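Local coordinates for protein peptidase family U32 (Geobacillus thermoleovorans, PDB 4HE6) that is of unknown function but forms the small all-beta C-terminal domain of a putative U32-family peptidase, at residues F46-G58 with H66-P78. Residues are numbered along the deposited sequence; the frame is centred on the assembly and turned at random.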
ATOM      1  N   PHE A  46       2.569   1.892  11.240  1.00  6.71           N
ATOM      2  CA  PHE A  46       1.265   2.472  11.523  1.00  7.48           C
ATOM      3  C   PHE A  46       0.202   1.771  10.695  1.00  6.76           C
ATOM      4  O   PHE A  46       0.471   1.166   9.645  1.00  6.86           O
ATOM      5  CB  PHE A  46       1.244   3.988  11.263  1.00  8.09           C
ATOM      6  CG  PHE A  46       1.342   4.372   9.814  1.00  7.54           C
ATOM      7  CD1 PHE A  46       0.225   4.600   9.016  1.00  8.40           C
ATOM      8  CD2 PHE A  46       2.600   4.527   9.226  1.00  7.53           C
ATOM      9  CE1 PHE A  46       0.353   4.943   7.667  1.00  9.08           C
ATOM     10  CE2 PHE A  46       2.726   4.900   7.894  1.00  7.53           C
ATOM     11  CZ  PHE A  46       1.626   5.132   7.132  1.00  8.48           C
ATOM     12  N   THR A  47      -1.014   1.837  11.204  1.00  7.69           N
ATOM     13  CA  THR A  47      -2.154   1.235  10.540  1.00  7.21           C
ATOM     14  C   THR A  47      -3.082   2.292   9.977  1.00  6.16           C
ATOM     15  O   THR A  47      -3.116   3.425  10.482  1.00  8.23           O
ATOM     16  CB  THR A  47      -2.960   0.308  11.481  1.00  8.85           C
ATOM     17  OG1 THR A  47      -3.390   1.075  12.612  1.00 12.09           O
ATOM     18  CG2 THR A  47      -2.119  -0.859  11.930  1.00 13.34           C
ATOM     19  N   GLN A  48      -3.832   1.919   8.972  1.00  6.13           N
ATOM     20  CA  GLN A  48      -4.867   2.795   8.420  1.00  6.61           C
ATOM     21  C   GLN A  48      -5.873   1.945   7.665  1.00  5.92           C
ATOM     22  O   GLN A  48      -5.624   0.796   7.280  1.00  6.42           O
ATOM     23  CB  GLN A  48      -4.300   3.848   7.477  1.00  6.77           C
ATOM     24  CG  GLN A  48      -3.797   3.282   6.168  1.00  6.88           C
ATOM     25  CD  GLN A  48      -3.458   4.380   5.202  1.00  6.38           C
ATOM     26  OE1 GLN A  48      -2.450   5.051   5.368  1.00  7.72           O
ATOM     27  NE2 GLN A  48      -4.297   4.533   4.178  1.00  7.56           N
ATOM     28  N   VAL A  49      -7.017   2.592   7.381  1.00  6.31           N
ATOM     29  CA  VAL A  49      -7.985   2.055   6.424  1.00  5.76           C
ATOM     30  C   VAL A  49      -7.602   2.529   5.051  1.00  5.49           C
ATOM     31  O   VAL A  49      -7.138   3.656   4.832  1.00  7.04           O
ATOM     32  CB  VAL A  49      -9.441   2.483   6.787  1.00  6.65           C
ATOM     33  CG1 VAL A  49      -9.664   3.988   6.697  1.00  8.21           C
ATOM     34  CG2 VAL A  49     -10.418   1.712   5.925  1.00  7.67           C
ATOM     35  N   ILE A  50      -7.791   1.682   4.057  1.00  6.67           N
ATOM     36  CA  ILE A  50      -7.687   2.046   2.650  1.00  6.86           C
ATOM     37  C   ILE A  50      -8.990   2.659   2.212  1.00  6.10           C
ATOM     38  O   ILE A  50     -10.042   2.017   2.282  1.00  7.33           O
ATOM     39  CB  ILE A  50      -7.382   0.825   1.767  1.00  9.60           C
ATOM     40  CG1 ILE A  50      -6.141   0.017   2.246  1.00 14.54           C
ATOM     41  CG2 ILE A  50      -7.378   1.252   0.298  1.00 13.62           C
ATOM     42  CD1 ILE A  50      -4.889   0.506   1.713  1.00 22.69           C
ATOM     43  N   GLU A  51      -8.998   3.927   1.818  1.00  6.89           N
ATOM     44  CA  GLU A  51     -10.237   4.622   1.531  1.00  8.36           C
ATOM     45  C   GLU A  51     -10.798   4.349   0.156  1.00  7.82           C
ATOM     46  O   GLU A  51     -12.005   4.326  -0.049  1.00  9.75           O
ATOM     47  CB  GLU A  51     -10.073   6.137   1.614  0.51  8.28           C
ATOM     48  CG  GLU A  51     -10.210   6.614   3.042  0.51 13.63           C
ATOM     49  CD  GLU A  51     -10.381   8.111   3.165  0.51 17.50           C
ATOM     50  OE1 GLU A  51      -9.303   8.727   3.262  0.51 13.91           O
ATOM     51  OE2 GLU A  51     -11.525   8.635   3.201  0.51 20.75           O
ATOM     52  N   LYS A  52      -9.926   4.264  -0.803  1.00  8.02           N
ATOM     53  CA  LYS A  52     -10.211   4.394  -2.242  1.00  8.25           C
ATOM     54  C   LYS A  52      -8.899   4.098  -2.981  1.00  6.91           C
ATOM     55  O   LYS A  52      -7.863   4.526  -2.491  1.00  8.07           O
ATOM     56  CB  LYS A  52     -10.653   5.817  -2.571  0.63 10.95           C
ATOM     57  CG  LYS A  52     -11.205   5.927  -3.969  0.63  9.32           C
ATOM     58  CD  LYS A  52     -12.027   7.226  -4.161  0.63  9.12           C
ATOM     59  CE  LYS A  52     -11.137   8.419  -4.074  0.63  9.83           C
ATOM     60  NZ  LYS A  52     -11.906   9.689  -4.047  0.63 10.08           N
ATOM     61  N   ILE A  53      -8.945   3.401  -4.099  1.00  6.24           N
ATOM     62  CA  ILE A  53      -7.724   3.025  -4.815  1.00  6.29           C
ATOM     63  C   ILE A  53      -7.909   3.350  -6.284  1.00  6.04           C
ATOM     64  O   ILE A  53      -9.001   3.180  -6.859  1.00  7.06           O
ATOM     65  CB  ILE A  53      -7.456   1.481  -4.707  1.00  8.32           C
ATOM     66  CG1 ILE A  53      -7.399   1.017  -3.276  1.00 10.08           C
ATOM     67  CG2 ILE A  53      -6.286   1.056  -5.573  1.00  9.96           C
ATOM     68  CD1 ILE A  53      -7.517  -0.536  -3.140  1.00 11.61           C
ATOM     69  N   TRP A  54      -6.850   3.774  -6.949  1.00  6.05           N
ATOM     70  CA  TRP A  54      -6.885   4.040  -8.383  1.00  6.36           C
ATOM     71  C   TRP A  54      -5.602   3.508  -9.011  1.00  6.47           C
ATOM     72  O   TRP A  54      -4.591   3.282  -8.363  1.00  7.47           O
ATOM     73  CB  TRP A  54      -7.129   5.482  -8.723  1.00  6.73           C
ATOM     74  CG  TRP A  54      -6.284   6.530  -8.086  1.00  7.13           C
ATOM     75  CD1 TRP A  54      -5.217   7.197  -8.638  1.00  7.88           C
ATOM     76  CD2 TRP A  54      -6.449   7.083  -6.767  1.00  7.19           C
ATOM     77  NE1 TRP A  54      -4.713   8.092  -7.757  1.00  8.37           N
ATOM     78  CE2 TRP A  54      -5.459   8.038  -6.591  1.00  8.39           C
ATOM     79  CE3 TRP A  54      -7.330   6.824  -5.709  1.00  7.59           C
ATOM     80  CZ2 TRP A  54      -5.287   8.798  -5.414  1.00  9.33           C
ATOM     81  CZ3 TRP A  54      -7.183   7.566  -4.548  1.00  8.56           C
ATOM     82  CH2 TRP A  54      -6.186   8.526  -4.418  1.00  8.99           C
ATOM     83  N   ASP A  55      -5.691   3.262 -10.320  1.00  7.70           N
ATOM     84  CA  ASP A  55      -4.518   2.836 -11.082  1.00  8.29           C
ATOM     85  C   ASP A  55      -3.770   4.084 -11.613  1.00  9.18           C
ATOM     86  O   ASP A  55      -4.169   5.220 -11.384  1.00  9.78           O
ATOM     87  CB  ASP A  55      -4.950   1.830 -12.151  1.00  9.15           C
ATOM     88  CG  ASP A  55      -5.753   2.418 -13.259  1.00  8.18           C
ATOM     89  OD1 ASP A  55      -5.841   3.648 -13.411  1.00  9.26           O
ATOM     90  OD2 ASP A  55      -6.333   1.609 -13.999  1.00  9.91           O
ATOM     91  N   GLU A  56      -2.670   3.824 -12.308  1.00 10.48           N
ATOM     92  CA  GLU A  56      -1.862   4.923 -12.795  1.00 11.43           C
ATOM     93  C   GLU A  56      -2.521   5.688 -13.919  1.00 13.23           C
ATOM     94  O   GLU A  56      -2.031   6.742 -14.326  1.00 13.89           O
ATOM     95  CB  GLU A  56      -0.471   4.428 -13.187  1.00 14.39           C
ATOM     96  CG  GLU A  56       0.261   3.914 -11.922  1.00 21.29           C
ATOM     97  CD  GLU A  56       1.742   3.744 -12.104  1.00 20.79           C
ATOM     98  OE1 GLU A  56       2.207   3.002 -12.974  1.00 21.63           O
ATOM     99  OE2 GLU A  56       2.423   4.416 -11.287  1.00 28.66           O
ATOM    100  N   ASP A  57      -3.640   5.206 -14.466  1.00 10.54           N
ATOM    101  CA  ASP A  57      -4.461   5.862 -15.464  1.00 10.81           C
ATOM    102  C   ASP A  57      -5.683   6.548 -14.857  1.00 11.04           C
ATOM    103  O   ASP A  57      -6.476   7.104 -15.630  1.00 13.80           O
ATOM    104  CB  ASP A  57      -4.877   4.865 -16.535  1.00 12.11           C
ATOM    105  CG  ASP A  57      -3.608   4.382 -17.232  1.00 13.24           C
ATOM    106  OD1 ASP A  57      -2.700   5.179 -17.540  1.00 17.83           O
ATOM    107  OD2 ASP A  57      -3.487   3.177 -17.430  1.00 14.84           O
ATOM    108  N   GLY A  58      -5.778   6.599 -13.539  1.00  9.25           N
ATOM    109  CA  GLY A  58      -6.838   7.284 -12.829  1.00  9.37           C
ATOM    110  C   GLY A  58      -8.164   6.552 -12.765  1.00  7.93           C
ATOM    111  O   GLY A  58      -9.177   7.140 -12.373  1.00  9.30           O
ATOM    112  N   HIS A  66      -4.848  -7.898  -8.781  1.00  8.49           N
ATOM    113  CA  HIS A  66      -3.968  -8.417  -9.804  1.00  9.20           C
ATOM    114  C   HIS A  66      -2.518  -8.319  -9.356  1.00  8.75           C
ATOM    115  O   HIS A  66      -2.031  -7.206  -9.140  1.00  8.66           O
ATOM    116  CB  HIS A  66      -4.143  -7.631 -11.075  1.00 10.10           C
ATOM    117  CG  HIS A  66      -5.489  -7.738 -11.672  1.00 12.55           C
ATOM    118  ND1 HIS A  66      -6.071  -8.937 -12.023  1.00 16.28           N
ATOM    119  CD2 HIS A  66      -6.357  -6.769 -11.946  1.00 16.26           C
ATOM    120  CE1 HIS A  66      -7.267  -8.652 -12.519  1.00 19.91           C
ATOM    121  NE2 HIS A  66      -7.466  -7.361 -12.486  1.00 17.63           N
ATOM    122  N   PRO A  67      -1.868  -9.455  -9.148  1.00  9.03           N
ATOM    123  CA  PRO A  67      -0.478  -9.441  -8.632  1.00  9.41           C
ATOM    124  C   PRO A  67       0.421  -8.504  -9.453  1.00  7.77           C
ATOM    125  O   PRO A  67       0.487  -8.537 -10.664  1.00  9.26           O
ATOM    126  CB  PRO A  67      -0.058 -10.900  -8.727  1.00 11.94           C
ATOM    127  CG  PRO A  67      -1.348 -11.607  -8.479  1.00 14.38           C
ATOM    128  CD  PRO A  67      -2.369 -10.834  -9.282  1.00 11.36           C
ATOM    129  N   LEU A  68       1.133  -7.663  -8.720  1.00  7.67           N
ATOM    130  CA  LEU A  68       2.196  -6.773  -9.190  1.00  7.89           C
ATOM    131  C   LEU A  68       1.709  -5.569  -9.991  1.00  6.98           C
ATOM    132  O   LEU A  68       2.523  -4.819 -10.509  1.00  7.65           O
ATOM    133  CB  LEU A  68       3.296  -7.577  -9.913  1.00  9.97           C
ATOM    134  CG  LEU A  68       4.045  -8.530  -9.005  1.00 10.62           C
ATOM    135  CD1 LEU A  68       4.926  -9.520  -9.768  1.00 14.94           C
ATOM    136  CD2 LEU A  68       4.904  -7.774  -8.012  1.00 19.15           C
ATOM    137  N   GLN A  69       0.361  -5.395 -10.058  1.00  7.75           N
ATOM    138  CA  GLN A  69      -0.125  -4.141 -10.614  1.00  7.42           C
ATOM    139  C   GLN A  69       0.206  -2.984  -9.666  1.00  6.30           C
ATOM    140  O   GLN A  69       0.272  -3.159  -8.454  1.00  8.36           O
ATOM    141  CB  GLN A  69      -1.605  -4.294 -10.959  1.00 10.44           C
ATOM    142  CG  GLN A  69      -1.730  -5.235 -12.256  1.00 11.44           C
ATOM    143  CD  GLN A  69      -3.041  -5.217 -12.953  1.00 12.09           C
ATOM    144  OE1 GLN A  69      -4.031  -4.590 -12.430  1.00 14.55           O
ATOM    145  NE2 GLN A  69      -3.246  -5.910 -14.066  1.00 15.13           N
ATOM    146  N   ILE A  70       0.409  -1.823 -10.239  1.00  7.10           N
ATOM    147  CA  ILE A  70       0.731  -0.600  -9.500  1.00  7.38           C
ATOM    148  C   ILE A  70      -0.560   0.162  -9.212  1.00  7.24           C
ATOM    149  O   ILE A  70      -1.373   0.399 -10.127  1.00  8.59           O
ATOM    150  CB  ILE A  70       1.733   0.258 -10.267  1.00  9.36           C
ATOM    151  CG1 ILE A  70       3.052  -0.475 -10.511  1.00 11.27           C
ATOM    152  CG2 ILE A  70       1.954   1.549  -9.501  1.00 10.17           C
ATOM    153  CD1 ILE A  70       3.978   0.185 -11.494  1.00 14.22           C
ATOM    154  N   VAL A  71      -0.792   0.511  -7.963  1.00  6.83           N
ATOM    155  CA  VAL A  71      -1.999   1.226  -7.578  1.00  6.96           C
ATOM    156  C   VAL A  71      -1.576   2.452  -6.712  1.00  6.17           C
ATOM    157  O   VAL A  71      -0.434   2.537  -6.236  1.00  7.41           O
ATOM    158  CB  VAL A  71      -3.015   0.347  -6.856  1.00  8.11           C
ATOM    159  CG1 VAL A  71      -3.382  -0.830  -7.746  1.00 10.08           C
ATOM    160  CG2 VAL A  71      -2.505  -0.110  -5.508  1.00  8.84           C
ATOM    161  N   LYS A  72      -2.516   3.352  -6.532  1.00  6.46           N
ATOM    162  CA  LYS A  72      -2.324   4.572  -5.759  1.00  6.20           C
ATOM    163  C   LYS A  72      -3.470   4.763  -4.785  1.00  5.60           C
ATOM    164  O   LYS A  72      -4.616   4.414  -5.074  1.00  6.53           O
ATOM    165  CB  LYS A  72      -2.225   5.751  -6.705  1.00  7.97           C
ATOM    166  CG  LYS A  72      -1.025   5.676  -7.637  1.00 11.13           C
ATOM    167  CD  LYS A  72      -0.910   6.856  -8.569  1.00 19.15           C
ATOM    168  CE  LYS A  72       0.444   6.892  -9.278  1.00 25.87           C
ATOM    169  NZ  LYS A  72       0.850   8.319  -9.479  1.00 37.43           N
ATOM    170  N   PHE A  73      -3.162   5.357  -3.643  1.00  5.23           N
ATOM    171  CA  PHE A  73      -4.143   5.698  -2.652  1.00  5.47           C
ATOM    172  C   PHE A  73      -3.522   6.638  -1.623  1.00  5.44           C
ATOM    173  O   PHE A  73      -2.285   6.698  -1.478  1.00  6.22           O
ATOM    174  CB  PHE A  73      -4.762   4.474  -1.965  1.00  5.70           C
ATOM    175  CG  PHE A  73      -3.819   3.459  -1.429  1.00  5.71           C
ATOM    176  CD1 PHE A  73      -3.297   2.443  -2.209  1.00  6.35           C
ATOM    177  CD2 PHE A  73      -3.447   3.527  -0.070  1.00  7.27           C
ATOM    178  CE1 PHE A  73      -2.440   1.514  -1.687  1.00  7.95           C
ATOM    179  CE2 PHE A  73      -2.591   2.584   0.433  1.00  8.14           C
ATOM    180  CZ  PHE A  73      -2.098   1.560  -0.366  1.00  8.77           C
ATOM    181  N   LYS A  74      -4.357   7.354  -0.921  1.00  5.72           N
ATOM    182  CA  LYS A  74      -3.937   8.226   0.154  1.00  5.63           C
ATOM    183  C   LYS A  74      -3.458   7.431   1.356  1.00  5.76           C
ATOM    184  O   LYS A  74      -4.099   6.449   1.741  1.00  6.88           O
ATOM    185  CB  LYS A  74      -5.077   9.160   0.568  1.00  7.87           C
ATOM    186  CG  LYS A  74      -4.686  10.270   1.464  1.00 16.90           C
ATOM    187  CD  LYS A  74      -4.489  11.593   0.701  1.00 36.66           C
ATOM    188  CE  LYS A  74      -5.219  12.700   1.434  1.00 39.35           C
ATOM    189  NZ  LYS A  74      -6.611  12.263   1.831  1.00 54.52           N
ATOM    190  N   VAL A  75      -2.367   7.902   1.974  1.00  6.07           N
ATOM    191  CA  VAL A  75      -1.908   7.310   3.221  1.00  6.16           C
ATOM    192  C   VAL A  75      -1.835   8.359   4.295  1.00  6.30           C
ATOM    193  O   VAL A  75      -1.672   9.570   4.063  1.00  7.65           O
ATOM    194  CB  VAL A  75      -0.567   6.553   3.034  1.00  6.28           C
ATOM    195  CG1 VAL A  75      -0.777   5.350   2.056  1.00  6.71           C
ATOM    196  CG2 VAL A  75       0.548   7.468   2.566  1.00  7.13           C
ATOM    197  N   LYS A  76      -1.889   7.886   5.545  1.00  7.15           N
ATOM    198  CA  LYS A  76      -2.048   8.749   6.692  1.00  8.23           C
ATOM    199  C   LYS A  76      -0.787   9.318   7.307  1.00  7.45           C
ATOM    200  O   LYS A  76      -0.857  10.270   8.097  1.00  8.82           O
ATOM    201  CB  LYS A  76      -2.854   7.953   7.770  1.00 11.55           C
ATOM    202  CG  LYS A  76      -4.307   7.844   7.388  1.00 15.02           C
ATOM    203  CD  LYS A  76      -5.044   9.129   7.175  1.00 18.57           C
ATOM    204  CE  LYS A  76      -4.997  10.133   8.305  1.00 25.18           C
ATOM    205  NZ  LYS A  76      -5.644  11.460   8.043  1.00 22.89           N
ATOM    206  N   ARG A  77       0.350   8.748   6.948  1.00  6.83           N
ATOM    207  CA  ARG A  77       1.664   9.276   7.368  1.00  6.80           C
ATOM    208  C   ARG A  77       2.624   9.106   6.216  1.00  6.74           C
ATOM    209  O   ARG A  77       2.355   8.287   5.324  1.00  7.53           O
ATOM    210  CB  ARG A  77       2.228   8.520   8.556  1.00  6.86           C
ATOM    211  CG  ARG A  77       1.333   8.427   9.779  1.00  6.88           C
ATOM    212  CD  ARG A  77       2.083   7.781  10.904  1.00  7.18           C
ATOM    213  NE  ARG A  77       1.325   7.553  12.094  1.00  8.55           N
ATOM    214  CZ  ARG A  77       1.813   7.086  13.226  1.00  8.82           C
ATOM    215  NH1 ARG A  77       3.073   6.720  13.285  1.00  9.98           N
ATOM    216  NH2 ARG A  77       1.008   6.951  14.259  1.00 12.99           N
ATOM    217  N   PRO A  78       3.727   9.840   6.230  1.00  6.92           N
ATOM    218  CA  PRO A  78       4.742   9.668   5.187  1.00  7.35           C
ATOM    219  C   PRO A  78       5.298   8.273   5.145  1.00  6.41           C
ATOM    220  O   PRO A  78       5.394   7.547   6.159  1.00  8.87           O
ATOM    221  CB  PRO A  78       5.816  10.693   5.557  1.00  8.34           C
ATOM    222  CG  PRO A  78       5.041  11.795   6.298  1.00  8.61           C
ATOM    223  CD  PRO A  78       4.051  10.984   7.133  1.00  7.18           C
TER
HETATM  224  O   HOH W   1      -6.744   5.691   1.430  1.00  9.14           O
HETATM  225  O   HOH W   2      -7.270   6.852  -1.069  1.00  7.00           O
HETATM  226  O   HOH W   3      -1.618   1.132 -12.715  1.00 10.97           O
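Q48 reaches across to K74-K76 and plugs its amide into the backbone there. Its OE1 accepts from K76 N at 2.9 Å, the donor tilted out of the carbonyl plane, while NE2 gives an almost straight bond to K74 O (3.1 Å, 166°), lying in the planes of both amides. The bump of V75 CA and CB sits against OE1, between the two backbone grips. With an alanine here, K76 N would probably lose its acceptor and K74 O the amide donor, leaving that oxygen the water it shares with E51 N, and a gap would open beside V75. Beyond it, the extended R77 chain slides antiparallel over one face of the F46 ring, CB 3.9 Å from the centroid; its guanidinium, tilted 14° from the ring plane, sets one face over F46 CB while NH1 salt-bridges E44. I50 CD1 presses on one face of the F73 ring, 3.4 Å from CE2, and I53 CG2 lodges against V71 CB, with L61 touching both I53 and V71. Strands 53-55 and 70-74 join as antiparallel neighbours through W54 and K72, a hydrogen-bonded pair. With CG held between backbone N and carbonyl carbon (chi1 51°), the W54 indole lies back over its partner strand; K72 CB fits under the five-membered ring and F73 CA under the six-membered one, both CH-pi contacts. The E56 carboxylate end rests against I70 CG2, 4.6 Å from K72 NZ to OE2, too far for a salt bridge. Waters link K52 O to K74 N and E56 N to I70 O, flanking the W54-K72 pair. In this all-beta U32 C-terminal domain, the buried Q48 amide thus ties outermost strand 46-49 to the chain leaving 70-74, probably in place of strand pairing.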